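Long-range contacts in DNA polymerase (Pyrobaculum calidifontis, PDB 5MDN), which probably extends DNA by template-directed addition of deoxyribonucleotides from their triphosphates, releasing diphosphate, and carries a family B exonuclease domain: residues D223-G234 and R273-V282; V302-I311 and T328-S339. All blocks are in the same frame, centred on the assembly; numbering follows the deposited sequence.

Overall arrangement
Contact 1 pairs two strands of the exonuclease domain's sheet, and contact 2 lays the loop 302-311 on the helix 326-356 that covers one face of that sheet. They follow each other along the chain, with centres 19 Å apart and nearest atoms about 6 Å apart. Both border the metal region: the side chain of Tyr-230 in contact 1 lies about 6 Å from a bound magnesium ion, that of Asp-336 in contact 2 about 5 Å from one. Asp-169 and Asp-236 bind magnesium in a structure of this protein, though not here; between side chains, Asp-336 is about 3 Å from Asp-169 and Ser-232 about 4 Å from Asp-236.

Contact 1: D223-G234 and R273-V282; sequences DPDVIVGYNSNG and RANVDLYNIV
Tyr-230 turns one face of its ring to Tyr-279, whose CB lies 4.3 Å from the ring centroid in a CH-pi contact. Val-282 CG2 reaches the phenol end, and the hydroxyl is hydrogen-bonded to Lys-291 O; tyrosine thus offers an apolar ring face and a polar hydroxyl. Asp-277 ties the two segments together. With CG anti to the backbone N (chi1 -177°), it acts as the N-cap of the following helix, OD1 accepting from Tyr-279 N and, weakly, from Asn-231 N, while OD2 takes Asn-233 N at 3.1 Å from above the carboxylate plane. Replacing it by alanine would probably leave the amides of Tyr-279 and Asn-233 without their acceptor and the two helix starts less firmly joined. Asn-233 OD1 accepts a weak bond from Asn-275 ND2, which also donates to Trp-268 O, while Asn-275 OD1 accepts from Trp-237 NE1. Strands 226-229 and 274-277 run parallel as neighbours in the RNase H-like sheet of the exonuclease domain, with Ile-227 N to Ala-274 O at 2.8 Å among the ladder bonds. Small branched Val-226, Val-228 and Val-276 share one face with Ala-274. Gly-229 suits its place because a CB would collide with that of Ser-232. At the other end Arg-273 NE donates to Pro-224 O, Pro-224 CD covers a guanidinium face, and Asp-223, also engaged by Arg-255 and Arg-164, forms a salt bridge at its edge.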
loop_
_atom_site.group_PDB
_atom_site.type_symbol
_atom_site.label_atom_id
_atom_site.label_comp_id
_atom_site.label_asym_id
_atom_site.label_seq_id
_atom_site.Cartn_x
_atom_site.Cartn_y
_atom_site.Cartn_z
ATOM N N ASP A 223 -16.153 -14.271 -16.254
ATOM C CA ASP A 223 -14.731 -14.499 -16.503
ATOM C C ASP A 223 -13.945 -13.196 -16.397
ATOM O O ASP A 223 -13.436 -12.694 -17.408
ATOM C CB ASP A 223 -14.504 -15.142 -17.877
ATOM C CG ASP A 223 -13.076 -15.624 -18.068
ATOM O OD1 ASP A 223 -12.380 -15.826 -17.051
ATOM O OD2 ASP A 223 -12.650 -15.797 -19.230
ATOM N N PRO A 224 -13.831 -12.613 -15.206
ATOM C CA PRO A 224 -13.108 -11.347 -15.076
ATOM C C PRO A 224 -11.602 -11.540 -15.113
ATOM O O PRO A 224 -11.066 -12.572 -14.701
ATOM C CB PRO A 224 -13.559 -10.832 -13.704
ATOM C CG PRO A 224 -13.799 -12.076 -12.923
ATOM C CD PRO A 224 -14.353 -13.080 -13.909
ATOM N N ASP A 225 -10.917 -10.516 -15.619
ATOM C CA ASP A 225 -9.460 -10.489 -15.599
ATOM C C ASP A 225 -8.923 -9.886 -14.308
ATOM O O ASP A 225 -7.877 -10.317 -13.809
ATOM C CB ASP A 225 -8.933 -9.702 -16.802
ATOM C CG ASP A 225 -9.432 -10.253 -18.123
ATOM O OD1 ASP A 225 -9.156 -11.435 -18.419
ATOM O OD2 ASP A 225 -10.099 -9.503 -18.869
ATOM N N VAL A 226 -9.617 -8.887 -13.766
ATOM C CA VAL A 226 -9.274 -8.271 -12.491
ATOM C C VAL A 226 -10.472 -8.386 -11.559
ATOM O O VAL A 226 -11.615 -8.148 -11.967
ATOM C CB VAL A 226 -8.859 -6.794 -12.667
ATOM C CG1 VAL A 226 -8.246 -6.260 -11.382
ATOM C CG2 VAL A 226 -7.888 -6.648 -13.830
ATOM N N ILE A 227 -10.210 -8.755 -10.307
ATOM C CA ILE A 227 -11.215 -8.751 -9.252
ATOM C C ILE A 227 -10.801 -7.708 -8.224
ATOM O O ILE A 227 -9.738 -7.829 -7.601
ATOM C CB ILE A 227 -11.373 -10.136 -8.607
ATOM C CG1 ILE A 227 -12.020 -11.111 -9.591
ATOM C CG2 ILE A 227 -12.196 -10.040 -7.330
ATOM C CD1 ILE A 227 -12.103 -12.536 -9.077
ATOM N N VAL A 228 -11.634 -6.687 -8.043
ATOM C CA VAL A 228 -11.343 -5.583 -7.138
ATOM C C VAL A 228 -12.297 -5.638 -5.955
ATOM O O VAL A 228 -13.484 -5.946 -6.110
ATOM C CB VAL A 228 -11.439 -4.218 -7.848
ATOM C CG1 VAL A 228 -10.074 -3.790 -8.364
ATOM C CG2 VAL A 228 -12.447 -4.285 -8.985
ATOM N N GLY A 229 -11.766 -5.345 -4.770
ATOM C CA GLY A 229 -12.565 -5.205 -3.571
ATOM C C GLY A 229 -11.909 -4.192 -2.660
ATOM O O GLY A 229 -10.802 -3.715 -2.921
ATOM N N TYR A 230 -12.606 -3.864 -1.579
ATOM C CA TYR A 230 -12.076 -2.976 -0.553
ATOM C C TYR A 230 -11.855 -3.790 0.715
ATOM O O TYR A 230 -12.813 -4.307 1.299
ATOM C CB TYR A 230 -13.012 -1.797 -0.295
ATOM C CG TYR A 230 -12.315 -0.630 0.366
ATOM C CD1 TYR A 230 -12.208 -0.549 1.748
ATOM C CD2 TYR A 230 -11.748 0.383 -0.396
ATOM C CE1 TYR A 230 -11.561 0.515 2.352
ATOM C CE2 TYR A 230 -11.102 1.450 0.199
ATOM C CZ TYR A 230 -11.012 1.510 1.574
ATOM O OH TYR A 230 -10.369 2.568 2.172
ATOM N N ASN A 231 -10.590 -3.912 1.124
ATOM C CA ASN A 231 -10.179 -4.809 2.205
ATOM C C ASN A 231 -10.559 -6.256 1.899
ATOM O O ASN A 231 -10.892 -7.030 2.801
ATOM C CB ASN A 231 -10.758 -4.366 3.553
ATOM C CG ASN A 231 -9.950 -4.878 4.730
ATOM O OD1 ASN A 231 -8.719 -4.930 4.679
ATOM N ND2 ASN A 231 -10.638 -5.257 5.800
ATOM N N SER A 232 -10.516 -6.626 0.616
ATOM C CA SER A 232 -10.851 -7.991 0.222
ATOM C C SER A 232 -9.819 -8.986 0.734
ATOM O O SER A 232 -10.170 -10.105 1.128
ATOM C CB SER A 232 -10.980 -8.081 -1.298
ATOM O OG SER A 232 -9.780 -7.687 -1.940
ATOM N N ASN A 233 -8.540 -8.604 0.733
ATOM C CA ASN A 233 -7.514 -9.471 1.302
ATOM C C ASN A 233 -7.618 -9.536 2.820
ATOM O O ASN A 233 -7.292 -10.567 3.419
ATOM C CB ASN A 233 -6.122 -8.992 0.885
ATOM C CG ASN A 233 -5.835 -9.225 -0.587
ATOM O OD1 ASN A 233 -6.436 -10.093 -1.222
ATOM N ND2 ASN A 233 -4.906 -8.451 -1.137
ATOM N N GLY A 234 -8.063 -8.457 3.458
ATOM C CA GLY A 234 -8.119 -8.412 4.906
ATOM C C GLY A 234 -9.259 -9.217 5.502
ATOM O O GLY A 234 -9.062 -9.950 6.476
ATOM N N ARG A 273 -5.845 -14.533 -12.868
ATOM C CA ARG A 273 -6.471 -13.219 -12.833
ATOM C C ARG A 273 -5.854 -12.414 -11.698
ATOM O O ARG A 273 -5.199 -12.961 -10.807
ATOM C CB ARG A 273 -7.995 -13.320 -12.679
ATOM C CG ARG A 273 -8.482 -14.502 -11.857
ATOM C CD ARG A 273 -10.001 -14.505 -11.756
ATOM N NE ARG A 273 -10.638 -14.592 -13.068
ATOM C CZ ARG A 273 -11.431 -15.587 -13.451
ATOM N NH1 ARG A 273 -11.692 -16.588 -12.622
ATOM N NH2 ARG A 273 -11.968 -15.580 -14.665
ATOM N N ALA A 274 -6.070 -11.101 -11.747
ATOM C CA ALA A 274 -5.470 -10.163 -10.803
ATOM C C ALA A 274 -6.479 -9.835 -9.705
ATOM O O ALA A 274 -7.477 -9.151 -9.954
ATOM C CB ALA A 274 -5.010 -8.897 -11.523
ATOM N N ASN A 275 -6.218 -10.323 -8.495
ATOM C CA ASN A 275 -6.996 -9.945 -7.320
ATOM C C ASN A 275 -6.363 -8.699 -6.707
ATOM O O ASN A 275 -5.290 -8.774 -6.098
ATOM C CB ASN A 275 -7.052 -11.089 -6.313
ATOM C CG ASN A 275 -7.787 -10.711 -5.045
ATOM O OD1 ASN A 275 -8.859 -10.104 -5.092
ATOM N ND2 ASN A 275 -7.221 -11.073 -3.901
ATOM N N VAL A 276 -7.027 -7.556 -6.865
ATOM C CA VAL A 276 -6.543 -6.279 -6.355
ATOM C C VAL A 276 -7.400 -5.872 -5.164
ATOM O O VAL A 276 -8.634 -5.901 -5.237
ATOM C CB VAL A 276 -6.560 -5.194 -7.445
ATOM C CG1 VAL A 276 -5.982 -3.895 -6.907
ATOM C CG2 VAL A 276 -5.781 -5.659 -8.666
ATOM N N ASP A 277 -6.743 -5.491 -4.073
ATOM C CA ASP A 277 -7.404 -4.956 -2.888
ATOM C C ASP A 277 -7.070 -3.471 -2.811
ATOM O O ASP A 277 -5.916 -3.100 -2.571
ATOM C CB ASP A 277 -6.958 -5.698 -1.629
ATOM C CG ASP A 277 -7.675 -5.218 -0.376
ATOM O OD1 ASP A 277 -8.555 -4.336 -0.480
ATOM O OD2 ASP A 277 -7.362 -5.731 0.720
ATOM N N LEU A 278 -8.083 -2.625 -3.016
ATOM C CA LEU A 278 -7.852 -1.186 -3.062
ATOM C C LEU A 278 -7.421 -0.626 -1.714
ATOM O O LEU A 278 -6.784 0.430 -1.673
ATOM C CB LEU A 278 -9.105 -0.463 -3.557
ATOM C CG LEU A 278 -9.588 -0.873 -4.949
ATOM C CD1 LEU A 278 -10.825 -0.081 -5.342
ATOM C CD2 LEU A 278 -8.479 -0.693 -5.974
ATOM N N TYR A 279 -7.756 -1.296 -0.612
ATOM C CA TYR A 279 -7.286 -0.834 0.688
ATOM C C TYR A 279 -5.771 -0.948 0.822
ATOM O O TYR A 279 -5.178 -0.237 1.640
ATOM C CB TYR A 279 -7.976 -1.610 1.811
ATOM C CG TYR A 279 -7.655 -1.097 3.199
ATOM C CD1 TYR A 279 -7.741 0.257 3.497
ATOM C CD2 TYR A 279 -7.275 -1.967 4.213
ATOM C CE1 TYR A 279 -7.450 0.731 4.764
ATOM C CE2 TYR A 279 -6.983 -1.503 5.483
ATOM C CZ TYR A 279 -7.072 -0.154 5.752
ATOM O OH TYR A 279 -6.783 0.305 7.017
ATOM N N ASN A 280 -5.138 -1.827 0.042
ATOM C CA ASN A 280 -3.681 -1.904 0.041
ATOM C C ASN A 280 -3.050 -0.591 -0.411
ATOM O O ASN A 280 -2.061 -0.137 0.175
ATOM C CB ASN A 280 -3.222 -3.052 -0.857
ATOM C CG ASN A 280 -3.558 -4.414 -0.288
ATOM O OD1 ASN A 280 -3.762 -5.377 -1.028
ATOM N ND2 ASN A 280 -3.613 -4.504 1.036
ATOM N N ILE A 281 -3.600 0.031 -1.452
ATOM C CA ILE A 281 -2.983 1.236 -1.996
ATOM C C ILE A 281 -3.420 2.503 -1.258
ATOM O O ILE A 281 -2.621 3.434 -1.109
ATOM C CB ILE A 281 -3.262 1.348 -3.506
ATOM C CG1 ILE A 281 -2.472 2.510 -4.113
ATOM C CG2 ILE A 281 -4.744 1.509 -3.789
ATOM C CD1 ILE A 281 -0.970 2.297 -4.102
ATOM N N VAL A 282 -4.667 2.567 -0.777
ATOM C CA VAL A 282 -5.133 3.771 -0.100
ATOM C C VAL A 282 -4.495 3.925 1.275
ATOM O O VAL A 282 -4.460 5.037 1.816
ATOM C CB VAL A 282 -6.671 3.792 0.016
ATOM C CG1 VAL A 282 -7.319 3.597 -1.347
ATOM C CG2 VAL A 282 -7.158 2.747 1.006
#

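Contact 2: V302-I311 and T328-S339; sequences VMKRSERVLI and TLMRYVLDDVRS
Arg-308 lays its guanidinium flat over Asp-335, whose CB stands 3.7 Å above the centre of the guanidinium plane. CG leaves anti to the backbone N (chi1 175°), and a bend at chi2 (-129°) brings the chain across the helix; the two side chains run antiparallel, Arg-308 CG beside Asp-335 OD2. The salt bridge from NH2 to Asp-336 OD1, at the edge, does most to set the rotation of the flat group. Two weak bonds add to it, NH1 to Ser-339 OG and NE back to Val-309 O. Ser-339 OG is itself positioned by donating to Asp-335 O at 2.8 Å. Arginine suits the place because its long chain carries several N-H donors to Asp-336 and Ser-339, about one turn apart. Asp-335 OD2 instead receives a weak, fairly straight bond from Val-309 N, 3.3 Å away, that ties the loop backbone to the helix; it meets Arg-308 by charge alone.

Tyr-332 is sandwiched. Ile-311 CB lies over one ring face, 4.2 Å from the centroid, as a CH-pi contact, and Asp-336 OD2 sits above the opposite face, while Val-309 O meets the ring edge. Met-303 is extended until chi3 (-68°) folds CE onto Arg-338 CB.

The spacing of Tyr-332 and Asp-336 is consistent with the Exo III motif of family B polymerases. Asp-336 OD2 comes close to OD2 of magnesium-binding Asp-169 on strand 165-172; Val-302 and Ser-339 rest on Ala-297 of helix 293-299, while Val-333 and Val-337 face strands 186-193 and 165-172.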
loop_
_atom_site.group_PDB
_atom_site.type_symbol
_atom_site.label_atom_id
_atom_site.label_comp_id
_atom_site.label_asym_id
_atom_site.label_seq_id
_atom_site.Cartn_x
_atom_site.Cartn_y
_atom_site.Cartn_z
ATOM N N VAL A 302 -16.099 9.916 -6.161
ATOM C CA VAL A 302 -16.876 8.913 -6.883
ATOM C C VAL A 302 -18.284 8.846 -6.300
ATOM O O VAL A 302 -19.242 8.518 -7.009
ATOM C CB VAL A 302 -16.182 7.535 -6.862
ATOM C CG1 VAL A 302 -14.710 7.676 -7.220
ATOM C CG2 VAL A 302 -16.341 6.852 -5.515
ATOM N N MET A 303 -18.421 9.141 -5.007
ATOM C CA MET A 303 -19.732 9.136 -4.370
ATOM C C MET A 303 -19.734 10.060 -3.162
ATOM O O MET A 303 -18.839 9.975 -2.316
ATOM C CB MET A 303 -20.129 7.722 -3.935
ATOM C CG MET A 303 -21.606 7.571 -3.618
ATOM S SD MET A 303 -22.125 5.849 -3.494
ATOM C CE MET A 303 -21.942 5.326 -5.195
ATOM N N LYS A 304 -20.737 10.930 -3.083
ATOM C CA LYS A 304 -20.818 11.871 -1.977
ATOM C C LYS A 304 -21.430 11.164 -0.774
ATOM O O LYS A 304 -22.494 10.546 -0.877
ATOM C CB LYS A 304 -21.630 13.107 -2.357
ATOM C CG LYS A 304 -21.198 14.352 -1.593
ATOM C CD LYS A 304 -21.330 15.610 -2.430
ATOM C CE LYS A 304 -20.091 16.482 -2.290
ATOM N NZ LYS A 304 -20.161 17.705 -3.133
ATOM N N ARG A 305 -20.739 11.251 0.363
ATOM C CA ARG A 305 -21.180 10.581 1.581
ATOM C C ARG A 305 -22.565 11.040 2.022
ATOM O O ARG A 305 -23.342 10.240 2.558
ATOM C CB ARG A 305 -20.143 10.818 2.676
ATOM C CG ARG A 305 -20.252 9.943 3.900
ATOM C CD ARG A 305 -18.894 9.878 4.586
ATOM N NE ARG A 305 -18.980 9.441 5.974
ATOM C CZ ARG A 305 -19.249 10.259 6.987
ATOM N NH1 ARG A 305 -19.453 11.550 6.759
ATOM N NH2 ARG A 305 -19.313 9.791 8.225
ATOM N N SER A 306 -22.901 12.312 1.798
ATOM C CA SER A 306 -24.223 12.811 2.161
ATOM C C SER A 306 -25.315 12.432 1.166
ATOM O O SER A 306 -26.497 12.541 1.504
ATOM C CB SER A 306 -24.187 14.332 2.315
ATOM O OG SER A 306 -23.797 14.959 1.106
ATOM N N GLU A 307 -24.960 11.994 -0.042
ATOM C CA GLU A 307 -25.936 11.509 -1.011
ATOM C C GLU A 307 -26.025 9.986 -1.023
ATOM O O GLU A 307 -26.375 9.392 -2.048
ATOM C CB GLU A 307 -25.618 12.028 -2.414
ATOM C CG GLU A 307 -25.511 13.540 -2.532
ATOM C CD GLU A 307 -25.174 13.983 -3.947
ATOM O OE1 GLU A 307 -25.354 13.169 -4.885
ATOM O OE2 GLU A 307 -24.732 15.141 -4.119
ATOM N N ARG A 308 -25.702 9.343 0.097
ATOM C CA ARG A 308 -25.473 7.906 0.137
ATOM C C ARG A 308 -26.033 7.327 1.428
ATOM O O ARG A 308 -26.002 7.967 2.482
ATOM C CB ARG A 308 -23.976 7.568 0.025
ATOM C CG ARG A 308 -23.675 6.087 0.194
ATOM C CD ARG A 308 -22.589 5.870 1.230
ATOM N NE ARG A 308 -22.145 4.479 1.282
ATOM C CZ ARG A 308 -21.121 3.984 0.597
ATOM N NH1 ARG A 308 -20.412 4.767 -0.205
ATOM N NH2 ARG A 308 -20.804 2.703 0.718
ATOM N N VAL A 309 -26.559 6.104 1.325
ATOM C CA VAL A 309 -27.073 5.397 2.489
ATOM C C VAL A 309 -25.906 4.935 3.350
ATOM O O VAL A 309 -24.887 4.450 2.840
ATOM C CB VAL A 309 -27.947 4.214 2.039
ATOM C CG1 VAL A 309 -28.461 3.436 3.234
ATOM C CG2 VAL A 309 -29.101 4.703 1.176
ATOM N N LEU A 310 -26.052 5.068 4.667
ATOM C CA LEU A 310 -24.992 4.702 5.605
ATOM C C LEU A 310 -25.599 3.963 6.790
ATOM O O LEU A 310 -26.367 4.541 7.564
ATOM C CB LEU A 310 -24.221 5.933 6.079
ATOM C CG LEU A 310 -23.217 6.524 5.089
ATOM C CD1 LEU A 310 -22.581 7.776 5.665
ATOM C CD2 LEU A 310 -22.155 5.491 4.757
ATOM N N ILE A 311 -25.251 2.687 6.925
ATOM C CA ILE A 311 -25.658 1.867 8.063
ATOM C C ILE A 311 -24.485 1.780 9.034
ATOM O O ILE A 311 -23.333 1.626 8.596
ATOM C CB ILE A 311 -26.112 0.464 7.615
ATOM C CG1 ILE A 311 -27.585 0.445 7.184
ATOM C CG2 ILE A 311 -25.864 -0.575 8.706
ATOM C CD1 ILE A 311 -27.907 1.291 5.989
ATOM N N THR A 328 -32.982 -1.171 2.633
ATOM C CA THR A 328 -31.968 -0.134 2.780
ATOM C C THR A 328 -30.596 -0.721 3.083
ATOM O O THR A 328 -29.579 -0.092 2.770
ATOM C CB THR A 328 -32.377 0.875 3.863
ATOM O OG1 THR A 328 -31.859 2.171 3.531
ATOM C CG2 THR A 328 -31.848 0.473 5.231
ATOM N N LEU A 329 -30.546 -1.910 3.694
ATOM C CA LEU A 329 -29.280 -2.621 3.819
ATOM C C LEU A 329 -28.754 -3.042 2.455
ATOM O O LEU A 329 -27.537 -3.114 2.253
ATOM C CB LEU A 329 -29.447 -3.843 4.723
ATOM C CG LEU A 329 -28.212 -4.729 4.922
ATOM C CD1 LEU A 329 -27.122 -3.981 5.676
ATOM C CD2 LEU A 329 -28.579 -6.022 5.635
ATOM N N MET A 330 -29.656 -3.314 1.510
ATOM C CA MET A 330 -29.235 -3.637 0.152
ATOM C C MET A 330 -28.578 -2.435 -0.515
ATOM O O MET A 330 -27.470 -2.541 -1.052
ATOM C CB MET A 330 -30.441 -4.107 -0.663
ATOM C CG MET A 330 -30.093 -4.839 -1.944
ATOM S SD MET A 330 -31.561 -5.240 -2.907
ATOM C CE MET A 330 -31.193 -6.922 -3.397
ATOM N N ARG A 331 -29.233 -1.272 -0.460
ATOM C CA ARG A 331 -28.671 -0.084 -1.096
ATOM C C ARG A 331 -27.356 0.328 -0.449
ATOM O O ARG A 331 -26.480 0.884 -1.122
ATOM C CB ARG A 331 -29.682 1.059 -1.071
ATOM C CG ARG A 331 -29.228 2.257 -1.874
ATOM C CD ARG A 331 -30.273 2.639 -2.902
ATOM N NE ARG A 331 -29.688 3.396 -4.006
ATOM C CZ ARG A 331 -30.239 3.506 -5.211
ATOM N NH1 ARG A 331 -31.395 2.910 -5.474
ATOM N NH2 ARG A 331 -29.635 4.214 -6.155
ATOM N N TYR A 332 -27.202 0.070 0.850
ATOM C CA TYR A 332 -25.896 0.222 1.481
ATOM C C TYR A 332 -24.862 -0.659 0.787
ATOM O O TYR A 332 -23.740 -0.221 0.508
ATOM C CB TYR A 332 -25.996 -0.120 2.969
ATOM C CG TYR A 332 -24.673 -0.141 3.708
ATOM C CD1 TYR A 332 -24.044 1.039 4.087
ATOM C CD2 TYR A 332 -24.060 -1.344 4.037
ATOM C CE1 TYR A 332 -22.836 1.019 4.763
ATOM C CE2 TYR A 332 -22.856 -1.373 4.713
ATOM C CZ TYR A 332 -22.248 -0.188 5.074
ATOM O OH TYR A 332 -21.049 -0.208 5.747
ATOM N N VAL A 333 -25.227 -1.912 0.512
ATOM C CA VAL A 333 -24.317 -2.826 -0.171
ATOM C C VAL A 333 -24.070 -2.369 -1.607
ATOM O O VAL A 333 -22.944 -2.457 -2.112
ATOM C CB VAL A 333 -24.872 -4.261 -0.104
ATOM C CG1 VAL A 333 -24.139 -5.168 -1.061
ATOM C CG2 VAL A 333 -24.782 -4.796 1.313
ATOM N N LEU A 334 -25.109 -1.865 -2.286
ATOM C CA LEU A 334 -24.923 -1.386 -3.656
ATOM C C LEU A 334 -24.042 -0.143 -3.698
ATOM O O LEU A 334 -23.196 -0.009 -4.588
ATOM C CB LEU A 334 -26.267 -1.091 -4.325
ATOM C CG LEU A 334 -27.047 -2.218 -5.011
ATOM C CD1 LEU A 334 -26.147 -2.983 -5.974
ATOM C CD2 LEU A 334 -27.699 -3.157 -4.021
ATOM N N ASP A 335 -24.226 0.778 -2.750
ATOM C CA ASP A 335 -23.364 1.953 -2.700
ATOM C C ASP A 335 -21.921 1.577 -2.393
ATOM O O ASP A 335 -20.994 2.275 -2.818
ATOM C CB ASP A 335 -23.895 2.951 -1.671
ATOM C CG ASP A 335 -25.148 3.663 -2.145
ATOM O OD1 ASP A 335 -25.360 3.735 -3.375
ATOM O OD2 ASP A 335 -25.919 4.153 -1.292
ATOM N N ASP A 336 -21.709 0.487 -1.652
ATOM C CA ASP A 336 -20.355 -0.017 -1.442
ATOM C C ASP A 336 -19.725 -0.468 -2.755
ATOM O O ASP A 336 -18.643 -0.005 -3.133
ATOM C CB ASP A 336 -20.373 -1.165 -0.431
ATOM C CG ASP A 336 -20.424 -0.683 1.005
ATOM O OD1 ASP A 336 -20.035 0.474 1.260
ATOM O OD2 ASP A 336 -20.844 -1.465 1.884
ATOM N N VAL A 337 -20.393 -1.382 -3.466
ATOM C CA VAL A 337 -19.807 -1.955 -4.676
ATOM C C VAL A 337 -19.729 -0.921 -5.795
ATOM O O VAL A 337 -18.807 -0.959 -6.618
ATOM C CB VAL A 337 -20.587 -3.213 -5.106
ATOM C CG1 VAL A 337 -21.971 -2.854 -5.641
ATOM C CG2 VAL A 337 -19.797 -4.006 -6.138
ATOM N N ARG A 338 -20.678 0.020 -5.850
ATOM C CA ARG A 338 -20.588 1.088 -6.842
ATOM C C ARG A 338 -19.408 2.007 -6.553
ATOM O O ARG A 338 -18.735 2.472 -7.479
ATOM C CB ARG A 338 -21.894 1.879 -6.896
ATOM C CG ARG A 338 -22.966 1.224 -7.754
ATOM C CD ARG A 338 -24.369 1.525 -7.251
ATOM N NE ARG A 338 -25.347 1.530 -8.338
ATOM C CZ ARG A 338 -26.660 1.433 -8.163
ATOM N NH1 ARG A 338 -27.162 1.317 -6.940
ATOM N NH2 ARG A 338 -27.473 1.447 -9.211
ATOM N N SER A 339 -19.147 2.288 -5.273
ATOM C CA SER A 339 -17.954 3.047 -4.913
ATOM C C SER A 339 -16.685 2.253 -5.207
ATOM O O SER A 339 -15.682 2.820 -5.659
ATOM C CB SER A 339 -18.011 3.443 -3.439
ATOM O OG SER A 339 -19.081 4.338 -3.193
#